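Local coordinates for protein ESSB (Geobacillus thermodenitrificans, PDB 2YNQ) that is an integral membrane component of the type VII secretion system, whose extracellular domain, described here, probably takes part in self-association, at residues Q9-Q14 with T29-Y34; I43-A48 with I69-D74; M78-Y83 with E90-L95; K111-I116 with K129-I134. All blocks are in the same frame, centred on the assembly; numbering follows the deposited sequence.

Contact 1: Q9-Q14 with T29-Y34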
# COMPACT_ATOMS: atom_id res chain seq x y z
N GLN D 9 -3.03 -31.34 0.86
CA GLN D 9 -2.23 -31.84 1.97
C GLN D 9 -0.77 -31.39 1.83
O GLN D 9 -0.18 -30.86 2.77
CB GLN D 9 -2.34 -33.38 2.01
CG GLN D 9 -1.57 -34.11 3.10
CD GLN D 9 -1.87 -35.64 3.14
OE1 GLN D 9 -3.01 -36.06 3.40
NE2 GLN D 9 -0.84 -36.45 2.89
N GLU D 10 -0.22 -31.58 0.64
CA GLU D 10 1.18 -31.24 0.33
C GLU D 10 1.48 -29.73 0.30
O GLU D 10 2.54 -29.29 0.78
CB GLU D 10 1.62 -31.89 -0.99
CG GLU D 10 1.66 -33.42 -0.96
CD GLU D 10 1.99 -34.06 -2.32
OE1 GLU D 10 1.79 -33.40 -3.38
OE2 GLU D 10 2.43 -35.23 -2.33
N ALA D 11 0.57 -28.93 -0.25
CA ALA D 11 0.73 -27.47 -0.32
C ALA D 11 0.75 -26.84 1.07
O ALA D 11 1.50 -25.89 1.30
CB ALA D 11 -0.38 -26.84 -1.18
N TYR D 12 -0.07 -27.37 1.97
CA TYR D 12 -0.08 -26.98 3.39
C TYR D 12 1.26 -27.22 4.08
O TYR D 12 1.71 -26.38 4.86
CB TYR D 12 -1.17 -27.71 4.16
CG TYR D 12 -2.59 -27.32 3.80
CD1 TYR D 12 -2.86 -26.22 2.99
CD2 TYR D 12 -3.66 -28.07 4.27
CE1 TYR D 12 -4.16 -25.88 2.65
CE2 TYR D 12 -4.96 -27.73 3.96
CZ TYR D 12 -5.21 -26.64 3.15
OH TYR D 12 -6.50 -26.31 2.85
N ILE D 13 1.89 -28.36 3.80
CA ILE D 13 3.18 -28.68 4.37
C ILE D 13 4.19 -27.73 3.74
O ILE D 13 5.01 -27.12 4.44
CB ILE D 13 3.59 -30.16 4.10
CG1 ILE D 13 2.69 -31.15 4.86
CG2 ILE D 13 5.08 -30.40 4.36
CD1 ILE D 13 2.65 -30.97 6.41
N GLN D 14 4.10 -27.57 2.43
CA GLN D 14 5.00 -26.68 1.71
C GLN D 14 4.90 -25.21 2.16
O GLN D 14 5.92 -24.54 2.33
CB GLN D 14 4.81 -26.84 0.21
CG GLN D 14 5.69 -25.95 -0.64
CD GLN D 14 5.45 -26.17 -2.14
OE1 GLN D 14 5.32 -27.33 -2.60
NE2 GLN D 14 5.37 -25.07 -2.91
N THR D 29 2.11 -17.74 -3.47
CA THR D 29 1.97 -18.48 -4.71
C THR D 29 1.71 -19.97 -4.51
O THR D 29 1.02 -20.61 -5.31
CB THR D 29 3.14 -18.26 -5.70
OG1 THR D 29 4.35 -18.61 -5.06
CG2 THR D 29 3.22 -16.80 -6.12
N THR D 30 2.20 -20.53 -3.41
CA THR D 30 1.89 -21.93 -3.08
C THR D 30 0.39 -22.14 -2.89
O THR D 30 -0.15 -23.17 -3.28
CB THR D 30 2.67 -22.39 -1.84
OG1 THR D 30 4.06 -22.38 -2.16
CG2 THR D 30 2.27 -23.81 -1.40
N LEU D 31 -0.28 -21.14 -2.34
CA LEU D 31 -1.64 -21.30 -1.91
C LEU D 31 -2.65 -20.63 -2.80
O LEU D 31 -3.84 -20.68 -2.53
CB LEU D 31 -1.79 -20.80 -0.48
CG LEU D 31 -1.12 -21.68 0.55
CD1 LEU D 31 -1.27 -21.10 1.94
CD2 LEU D 31 -1.64 -23.14 0.49
N GLU D 32 -2.18 -20.02 -3.90
CA GLU D 32 -3.03 -19.16 -4.70
C GLU D 32 -4.25 -19.84 -5.33
O GLU D 32 -5.29 -19.22 -5.48
CB GLU D 32 -2.21 -18.42 -5.75
CG GLU D 32 -1.70 -19.30 -6.87
CD GLU D 32 -0.64 -18.64 -7.74
OE1 GLU D 32 -0.39 -17.41 -7.57
OE2 GLU D 32 -0.05 -19.36 -8.58
N ASP D 33 -4.15 -21.12 -5.68
CA ASP D 33 -5.28 -21.83 -6.29
C ASP D 33 -6.28 -22.37 -5.29
O ASP D 33 -7.22 -23.08 -5.68
CB ASP D 33 -4.79 -22.97 -7.18
CG ASP D 33 -3.97 -22.49 -8.36
OD1 ASP D 33 -4.24 -21.38 -8.86
OD2 ASP D 33 -3.04 -23.22 -8.78
N TYR D 34 -6.09 -22.05 -4.02
CA TYR D 34 -6.86 -22.65 -2.95
C TYR D 34 -7.81 -21.65 -2.28
O TYR D 34 -7.45 -20.48 -2.09
CB TYR D 34 -5.93 -23.29 -1.90
CG TYR D 34 -5.10 -24.43 -2.45
CD1 TYR D 34 -5.68 -25.67 -2.69
CD2 TYR D 34 -3.74 -24.28 -2.74
CE1 TYR D 34 -4.93 -26.71 -3.20
CE2 TYR D 34 -2.99 -25.31 -3.25
CZ TYR D 34 -3.59 -26.53 -3.48
OH TYR D 34 -2.88 -27.58 -3.97
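A11 of helix 7-19 presents a single methyl to a shallow hollow formed by T30, L31 and Y34, an example of how a small residue lets two chain segments close up. CB of A11 lies 3.7 Å from CE2 of Y34, approaching the ring at a slant, and CD2 of L31 borders it at 4.3 Å. A second bump answers from helix 24-31: with chi1 of T30 at -65°, its CG2 is turned opposite the backbone N and comes to rest 3.5 Å from the carbonyl O of A11. The other branch, OG1, is hydrogen-bonded to the D26 carbonyl of its own helix and also takes a weak, bent bond from NE2 of Q14 (3.1 Å, 134° at the hydrogen). A glycine in place of T30 would probably open a gap beside the A11 carbonyl and leave the Q14 amide without its mate. Deeper in, CD2 of L31 meets the Y12 ring at its edge, 4.2 Å from CD1, and I43 of helix 41-53 packs against both side chains. Two successive helices, closest at A11 and T30, with Y34 contributed by the type I turn after the second, make a helical hairpin, the opening element of this all-helical domain.

Contact 2: I43-A48 with I69-D74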
# COMPACT_ATOMS: atom_id res chain seq x y z
N ILE D 43 -3.31 -22.53 8.65
CA ILE D 43 -2.93 -22.21 7.27
C ILE D 43 -3.52 -20.83 6.89
O ILE D 43 -2.84 -20.00 6.29
CB ILE D 43 -3.35 -23.33 6.27
CG1 ILE D 43 -2.76 -24.71 6.68
CG2 ILE D 43 -3.01 -22.95 4.84
CD1 ILE D 43 -1.23 -24.80 6.82
N GLN D 44 -4.77 -20.58 7.27
CA GLN D 44 -5.31 -19.24 7.17
C GLN D 44 -4.36 -18.21 7.81
O GLN D 44 -4.14 -17.13 7.26
CB GLN D 44 -6.70 -19.16 7.80
CG GLN D 44 -7.79 -19.92 7.05
CD GLN D 44 -9.09 -19.94 7.84
OE1 GLN D 44 -9.07 -19.89 9.07
NE2 GLN D 44 -10.21 -20.03 7.13
N TYR D 45 -3.78 -18.58 8.97
CA TYR D 45 -2.85 -17.73 9.70
C TYR D 45 -1.61 -17.42 8.88
O TYR D 45 -1.18 -16.27 8.80
CB TYR D 45 -2.43 -18.38 11.03
CG TYR D 45 -1.27 -17.69 11.72
CD1 TYR D 45 -1.44 -16.43 12.29
CD2 TYR D 45 -0.00 -18.28 11.78
CE1 TYR D 45 -0.37 -15.78 12.91
CE2 TYR D 45 1.08 -17.64 12.40
CZ TYR D 45 0.89 -16.38 12.97
OH TYR D 45 1.93 -15.70 13.60
N GLU D 46 -1.03 -18.47 8.29
CA GLU D 46 0.16 -18.35 7.47
C GLU D 46 -0.09 -17.43 6.28
O GLU D 46 0.73 -16.53 6.01
CB GLU D 46 0.65 -19.73 6.97
CG GLU D 46 1.20 -20.65 8.07
CD GLU D 46 1.54 -22.08 7.57
OE1 GLU D 46 1.59 -22.33 6.34
OE2 GLU D 46 1.75 -22.98 8.41
N LEU D 47 -1.19 -17.67 5.57
CA LEU D 47 -1.52 -16.91 4.36
C LEU D 47 -1.82 -15.45 4.69
O LEU D 47 -1.25 -14.53 4.10
CB LEU D 47 -2.71 -17.55 3.64
CG LEU D 47 -3.02 -17.04 2.23
CD1 LEU D 47 -1.75 -16.99 1.34
CD2 LEU D 47 -4.15 -17.86 1.55
N ALA D 48 -2.66 -15.25 5.70
CA ALA D 48 -3.09 -13.93 6.09
C ALA D 48 -1.90 -13.15 6.59
O ALA D 48 -1.74 -11.98 6.24
CB ALA D 48 -4.20 -14.00 7.12
N ILE D 69 -2.08 -9.92 13.15
CA ILE D 69 -2.58 -11.29 12.98
C ILE D 69 -1.86 -12.26 13.91
O ILE D 69 -0.63 -12.33 13.90
CB ILE D 69 -2.41 -11.80 11.51
CG1 ILE D 69 -2.95 -10.79 10.49
CG2 ILE D 69 -3.02 -13.19 11.35
CD1 ILE D 69 -4.36 -11.05 10.03
N THR D 70 -2.62 -12.98 14.73
CA THR D 70 -2.05 -13.94 15.68
C THR D 70 -2.88 -15.21 15.66
O THR D 70 -3.94 -15.25 15.01
CB THR D 70 -2.08 -13.41 17.12
OG1 THR D 70 -3.42 -13.48 17.62
CG2 THR D 70 -1.58 -11.97 17.20
N LEU D 71 -2.43 -16.24 16.38
CA LEU D 71 -3.22 -17.46 16.47
C LEU D 71 -4.37 -17.34 17.47
O LEU D 71 -5.02 -18.33 17.80
CB LEU D 71 -2.36 -18.70 16.71
CG LEU D 71 -1.68 -19.12 15.40
CD1 LEU D 71 -0.42 -19.91 15.65
CD2 LEU D 71 -2.63 -19.86 14.45
N LYS D 72 -4.62 -16.11 17.92
CA LYS D 72 -5.86 -15.78 18.62
C LYS D 72 -6.84 -14.94 17.78
O LYS D 72 -8.01 -14.80 18.15
CB LYS D 72 -5.53 -15.09 19.94
CG LYS D 72 -5.01 -16.05 21.00
CD LYS D 72 -4.31 -15.32 22.13
CE LYS D 72 -3.37 -16.27 22.91
NZ LYS D 72 -2.32 -15.51 23.65
N THR D 73 -6.37 -14.40 16.66
CA THR D 73 -7.17 -13.55 15.77
C THR D 73 -8.35 -14.34 15.14
O THR D 73 -8.20 -15.49 14.70
CB THR D 73 -6.28 -12.93 14.67
OG1 THR D 73 -5.17 -12.23 15.26
CG2 THR D 73 -7.06 -11.98 13.76
N ASP D 74 -9.52 -13.72 15.11
CA ASP D 74 -10.71 -14.33 14.54
C ASP D 74 -10.56 -14.60 13.02
O ASP D 74 -9.99 -13.79 12.29
CB ASP D 74 -11.91 -13.43 14.80
CG ASP D 74 -13.22 -14.08 14.44
OD1 ASP D 74 -13.59 -14.12 13.23
OD2 ASP D 74 -13.88 -14.58 15.38
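Chi1 of Y45 (169°) swings the ring opposite its backbone N and out from helix 41-53, while chi1 of L71 (-77°) sets CG beside the leucine's own N, and the side chains meet at about a right angle. CG of L71 stands over the middle of the Y45 ring, 4.0 Å from its centroid and 11° off the normal, a CH-pi contact; CD2 of L71 reaches further back, to 3.7 Å from CB of Y45. The ring's edge faces the carbonyl O of I69, 3.6 Å from CE1. The partner loop contains a type I beta turn from T70 to T73, with an ST turn in which OG1 of T70 accepts from N of K72 (2.9 Å). OG1 of T73 accepts a hydrogen bond from N of T70 (2.7 Å), which helps fix the backbone that passes the tyrosine. I69 runs alongside the ring in the opposite direction, its CG2 3.7 Å from CD1 of Y45, and its CD1 continues to the methyl of A48, 4.1 Å from CB. W81 of helix 75-85 also packs on I69. At the far end of the loop D74 is the N-cap of that helix, its OD1 bonded to N of Q76.

Contact 3: M78-Y83 with E90-L95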
# COMPACT_ATOMS: atom_id res chain seq x y z
N MET D 78 -8.61 -12.72 9.27
CA MET D 78 -7.71 -13.41 8.37
C MET D 78 -8.27 -13.42 6.96
O MET D 78 -7.55 -13.12 6.01
CB MET D 78 -7.47 -14.84 8.87
CG MET D 78 -6.67 -14.86 10.18
SD MET D 78 -6.35 -16.54 10.76
CE MET D 78 -5.68 -16.21 12.38
N LEU D 79 -9.56 -13.71 6.83
CA LEU D 79 -10.21 -13.72 5.53
C LEU D 79 -10.19 -12.34 4.90
O LEU D 79 -9.91 -12.21 3.70
CB LEU D 79 -11.64 -14.26 5.62
CG LEU D 79 -11.72 -15.76 5.96
CD1 LEU D 79 -13.19 -16.23 6.24
CD2 LEU D 79 -11.05 -16.59 4.86
N TYR D 80 -10.46 -11.31 5.70
CA TYR D 80 -10.38 -9.93 5.22
C TYR D 80 -9.03 -9.68 4.54
O TYR D 80 -8.99 -9.24 3.39
CB TYR D 80 -10.56 -8.95 6.36
CG TYR D 80 -10.31 -7.53 5.93
CD1 TYR D 80 -11.35 -6.76 5.43
CD2 TYR D 80 -9.04 -6.95 6.00
CE1 TYR D 80 -11.14 -5.44 5.01
CE2 TYR D 80 -8.82 -5.63 5.58
CZ TYR D 80 -9.88 -4.89 5.08
OH TYR D 80 -9.71 -3.58 4.66
N TRP D 81 -7.93 -9.96 5.24
CA TRP D 81 -6.62 -9.64 4.70
C TRP D 81 -6.23 -10.50 3.52
O TRP D 81 -5.53 -10.04 2.60
CB TRP D 81 -5.55 -9.67 5.81
CG TRP D 81 -5.69 -8.44 6.67
CD1 TRP D 81 -6.16 -8.38 7.96
CD2 TRP D 81 -5.42 -7.08 6.28
NE1 TRP D 81 -6.19 -7.07 8.39
CE2 TRP D 81 -5.72 -6.25 7.38
CE3 TRP D 81 -4.93 -6.48 5.10
CZ2 TRP D 81 -5.56 -4.86 7.35
CZ3 TRP D 81 -4.78 -5.10 5.06
CH2 TRP D 81 -5.09 -4.30 6.18
N ILE D 82 -6.70 -11.75 3.51
CA ILE D 82 -6.44 -12.62 2.39
C ILE D 82 -7.15 -12.08 1.14
O ILE D 82 -6.56 -12.05 0.04
CB ILE D 82 -6.86 -14.08 2.69
CG1 ILE D 82 -5.94 -14.70 3.77
CG2 ILE D 82 -6.86 -14.91 1.39
CD1 ILE D 82 -6.46 -16.04 4.40
N TYR D 83 -8.39 -11.64 1.29
CA TYR D 83 -9.10 -11.06 0.13
C TYR D 83 -8.52 -9.74 -0.31
O TYR D 83 -8.48 -9.44 -1.52
CB TYR D 83 -10.58 -10.86 0.38
CG TYR D 83 -11.35 -12.10 0.71
CD1 TYR D 83 -11.17 -13.30 0.01
CD2 TYR D 83 -12.32 -12.07 1.72
CE1 TYR D 83 -11.91 -14.44 0.34
CE2 TYR D 83 -13.06 -13.18 2.05
CZ TYR D 83 -12.85 -14.37 1.36
OH TYR D 83 -13.63 -15.45 1.71
N GLU D 90 -14.22 -6.30 -3.12
CA GLU D 90 -15.66 -6.48 -2.89
C GLU D 90 -15.94 -7.47 -1.76
O GLU D 90 -16.76 -7.21 -0.87
CB GLU D 90 -16.34 -6.90 -4.20
CG GLU D 90 -16.26 -5.76 -5.21
CD GLU D 90 -16.36 -6.19 -6.65
OE1 GLU D 90 -15.50 -6.92 -7.13
OE2 GLU D 90 -17.32 -5.78 -7.32
N GLU D 91 -15.21 -8.58 -1.78
CA GLU D 91 -15.30 -9.60 -0.77
C GLU D 91 -14.77 -9.06 0.57
O GLU D 91 -15.40 -9.24 1.61
CB GLU D 91 -14.52 -10.81 -1.25
CG GLU D 91 -15.02 -12.14 -0.80
CD GLU D 91 -16.49 -12.40 -1.12
OE1 GLU D 91 -16.80 -12.81 -2.26
OE2 GLU D 91 -17.31 -12.25 -0.20
N ALA D 92 -13.65 -8.35 0.54
CA ALA D 92 -13.08 -7.76 1.76
C ALA D 92 -14.00 -6.67 2.33
O ALA D 92 -14.18 -6.56 3.56
CB ALA D 92 -11.70 -7.21 1.49
N LEU D 93 -14.61 -5.88 1.44
CA LEU D 93 -15.56 -4.86 1.86
C LEU D 93 -16.75 -5.44 2.61
O LEU D 93 -17.13 -4.93 3.66
CB LEU D 93 -16.02 -4.00 0.68
CG LEU D 93 -17.09 -2.93 0.93
CD1 LEU D 93 -16.67 -1.93 2.00
CD2 LEU D 93 -17.45 -2.19 -0.36
N GLU D 94 -17.34 -6.52 2.11
CA GLU D 94 -18.54 -7.02 2.77
C GLU D 94 -18.18 -7.78 4.07
O GLU D 94 -18.98 -7.80 5.00
CB GLU D 94 -19.45 -7.79 1.81
CG GLU D 94 -20.97 -7.63 2.06
CD GLU D 94 -21.47 -6.17 1.96
OE1 GLU D 94 -20.97 -5.38 1.12
OE2 GLU D 94 -22.39 -5.82 2.73
N LEU D 95 -16.98 -8.35 4.13
CA LEU D 95 -16.47 -8.91 5.40
C LEU D 95 -16.24 -7.82 6.44
O LEU D 95 -16.65 -7.96 7.60
CB LEU D 95 -15.16 -9.64 5.15
CG LEU D 95 -14.62 -10.69 6.11
CD1 LEU D 95 -15.71 -11.51 6.81
CD2 LEU D 95 -13.79 -11.62 5.27
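Y83 turns one face of its ring to E91, whose CG sits nearly over the middle, 3.6 Å from the centroid and 11° off the normal. This CH-pi contact uses the aliphatic part of the glutamate: the chain bends at chi2, and from CG the carboxylate heads away from the ring face, its plane 58° from that of the phenol. The same ring offers its edge to L95, with CD2 of L95 3.7 Å from CE2 of Y83. That one methyl works in several directions, since it also lies 3.4 Å from CB of L79 and close to the backbone N of Y80, sitting in the hollow bordered by L79, Y80 and Y83. Helices 75-85 and 89-99 form an antiparallel helical hairpin, here a worked case of close packing through an alanine: the axes of the two short segments approach to 8.3 Å at a signed crossing angle of -156°, and CA of Y80 comes within 4.9 Å of CA of A92. A leucine in place of Y83 would probably deprive the E91 methylene of its flat aromatic platform and leave L95 less well enclosed. On the other flank, the edge of the Y80 ring faces the carbonyl O of A92, 3.4 Å from CD1, while its OH is hydrogen-bonded to the carbonyl of L104 in helix 102-118.

Contact 4: K111-I116 with K129-I134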
# COMPACT_ATOMS: atom_id res chain seq x y z
N LYS D 111 -9.46 0.34 -1.74
CA LYS D 111 -9.04 -0.66 -2.75
C LYS D 111 -10.12 -0.80 -3.82
O LYS D 111 -9.83 -0.95 -5.00
CB LYS D 111 -8.72 -2.01 -2.11
CG LYS D 111 -7.45 -2.04 -1.27
CD LYS D 111 -6.22 -1.50 -2.04
CE LYS D 111 -4.89 -1.91 -1.41
NZ LYS D 111 -4.50 -3.35 -1.74
N TYR D 112 -11.39 -0.73 -3.41
CA TYR D 112 -12.47 -0.85 -4.36
C TYR D 112 -12.49 0.36 -5.30
O TYR D 112 -12.80 0.22 -6.50
CB TYR D 112 -13.80 -1.00 -3.61
CG TYR D 112 -15.02 -1.16 -4.48
CD1 TYR D 112 -15.04 -2.04 -5.55
CD2 TYR D 112 -16.16 -0.43 -4.21
CE1 TYR D 112 -16.20 -2.19 -6.35
CE2 TYR D 112 -17.31 -0.56 -4.99
CZ TYR D 112 -17.33 -1.44 -6.05
OH TYR D 112 -18.48 -1.53 -6.82
N ARG D 113 -12.15 1.53 -4.77
CA ARG D 113 -12.05 2.73 -5.59
C ARG D 113 -11.10 2.48 -6.76
O ARG D 113 -11.44 2.75 -7.91
CB ARG D 113 -11.67 3.96 -4.77
CG ARG D 113 -12.10 5.26 -5.44
CD ARG D 113 -11.97 6.50 -4.54
NE ARG D 113 -10.77 7.28 -4.83
CZ ARG D 113 -10.60 8.05 -5.91
NH1 ARG D 113 -11.54 8.14 -6.84
NH2 ARG D 113 -9.46 8.72 -6.05
N GLU D 114 -9.92 1.93 -6.46
CA GLU D 114 -8.91 1.66 -7.49
C GLU D 114 -9.47 0.76 -8.59
O GLU D 114 -9.22 0.99 -9.77
CB GLU D 114 -7.69 0.97 -6.90
CG GLU D 114 -6.76 1.81 -6.07
CD GLU D 114 -5.72 0.94 -5.37
OE1 GLU D 114 -5.51 -0.21 -5.82
OE2 GLU D 114 -5.12 1.39 -4.38
N GLN D 115 -10.22 -0.25 -8.18
CA GLN D 115 -10.75 -1.23 -9.10
C GLN D 115 -11.79 -0.60 -10.03
O GLN D 115 -11.91 -0.98 -11.21
CB GLN D 115 -11.35 -2.40 -8.34
CG GLN D 115 -11.84 -3.51 -9.24
CD GLN D 115 -12.57 -4.60 -8.48
OE1 GLN D 115 -12.13 -5.03 -7.41
NE2 GLN D 115 -13.69 -5.05 -9.04
N ILE D 116 -12.54 0.36 -9.50
CA ILE D 116 -13.49 1.11 -10.32
C ILE D 116 -12.72 1.97 -11.32
O ILE D 116 -12.99 1.94 -12.52
CB ILE D 116 -14.45 1.97 -9.47
CG1 ILE D 116 -15.33 1.08 -8.57
CG2 ILE D 116 -15.32 2.87 -10.36
CD1 ILE D 116 -16.36 0.23 -9.34
N LYS D 129 -19.90 8.50 -11.22
CA LYS D 129 -20.96 8.38 -10.23
C LYS D 129 -20.53 7.48 -9.08
O LYS D 129 -20.68 7.84 -7.92
CB LYS D 129 -22.24 7.85 -10.88
CG LYS D 129 -23.42 7.72 -9.91
CD LYS D 129 -24.66 7.16 -10.59
CE LYS D 129 -25.77 6.94 -9.56
NZ LYS D 129 -27.02 6.43 -10.19
N LYS D 130 -19.98 6.31 -9.42
CA LYS D 130 -19.57 5.32 -8.42
C LYS D 130 -18.40 5.79 -7.56
O LYS D 130 -18.45 5.65 -6.35
CB LYS D 130 -19.31 3.95 -9.05
CG LYS D 130 -19.14 2.82 -8.03
CD LYS D 130 -20.04 1.64 -8.35
CE LYS D 130 -21.21 1.58 -7.36
NZ LYS D 130 -22.14 0.45 -7.64
N LEU D 131 -17.37 6.35 -8.19
CA LEU D 131 -16.28 6.95 -7.42
C LEU D 131 -16.83 7.93 -6.39
O LEU D 131 -16.39 7.94 -5.24
CB LEU D 131 -15.30 7.71 -8.32
CG LEU D 131 -14.22 7.03 -9.17
CD1 LEU D 131 -13.83 5.67 -8.60
CD2 LEU D 131 -14.66 6.91 -10.62
N ASP D 132 -17.81 8.73 -6.82
CA ASP D 132 -18.41 9.77 -5.99
C ASP D 132 -19.20 9.16 -4.83
O ASP D 132 -19.05 9.61 -3.69
CB ASP D 132 -19.29 10.70 -6.84
CG ASP D 132 -18.47 11.60 -7.77
OD1 ASP D 132 -17.27 11.82 -7.48
OD2 ASP D 132 -19.02 12.09 -8.77
N GLU D 133 -20.00 8.14 -5.12
CA GLU D 133 -20.65 7.37 -4.06
C GLU D 133 -19.63 6.87 -3.02
O GLU D 133 -19.89 6.90 -1.81
CB GLU D 133 -21.41 6.17 -4.62
CG GLU D 133 -22.58 6.49 -5.54
CD GLU D 133 -23.28 5.22 -6.06
OE1 GLU D 133 -23.05 4.12 -5.50
OE2 GLU D 133 -24.06 5.34 -7.03
N ILE D 134 -18.47 6.41 -3.49
CA ILE D 134 -17.47 5.79 -2.61
C ILE D 134 -16.81 6.82 -1.72
O ILE D 134 -16.68 6.62 -0.52
CB ILE D 134 -16.41 4.96 -3.40
CG1 ILE D 134 -17.01 3.62 -3.84
CG2 ILE D 134 -15.17 4.70 -2.56
CD1 ILE D 134 -16.31 3.01 -5.02
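I134 drives its CD1 against the Y112 ring, 3.5 Å from CD2, in the closely packed heart of this contact between helices 102-118 and 124-152. Chi1 of Y112 (-179°) holds the ring opposite its backbone N and leaning across the interface, where I134 meets it at a slant. Next to it CD1 of L131 is wedged between two side chains of the facing helix, 3.6 Å from CG of R113 and equally 3.6 Å from CG2 of I116. The two segments are nearly antiparallel, at 172°, with axes 10.0 Å apart, a spacing that gives these branched side chains room to interdigitate. The margins illustrate the opposite case, in which a long polar residue contributes mostly its carbon chain: K130, bent at chi2 and chi3, lays CD 3.9 Å from OH of Y112 and CG 4.0 Å from CD1 of I116. R113, by contrast, also brings the edge of its guanidinium to L131, NH1 standing 3.7 Å from CG, and has a long, weak ion pair with D135. E114 is hydrogen-bonded to S56 of the second subunit, and R62 of that subunit packs on R113. Helix 102-118 is thus flanked by more than its long C-terminal partner: Y112 and Q115 also lean on S89 and E90 at the start of helix 89-99, and K111 forms a salt bridge with E55.

How the contacts relate
Followed from the N terminus, the four contacts come strictly in series, each closing before the next opens; none nest or cross. Contact 1 joins helices 7-19 and 24-31. Contact 2 closes the longest loop, 20 residues including helix 59-64, and brings the approach to helix 75-85 against helix 41-53. Contact 3 shuts the shortest, 6 residues, and contact 4 brings the long C-terminal helix back along helix 102-118. Neighbours in the series touch: L31 meets L47 between contacts 1 and 2, M78 lies against Y45 and T70 between contacts 2 and 3, and E90 meets Y112 between contacts 3 and 4. Contacts 1 and 4, with centres about 33 Å apart, lie on opposite sides of the chain's centre.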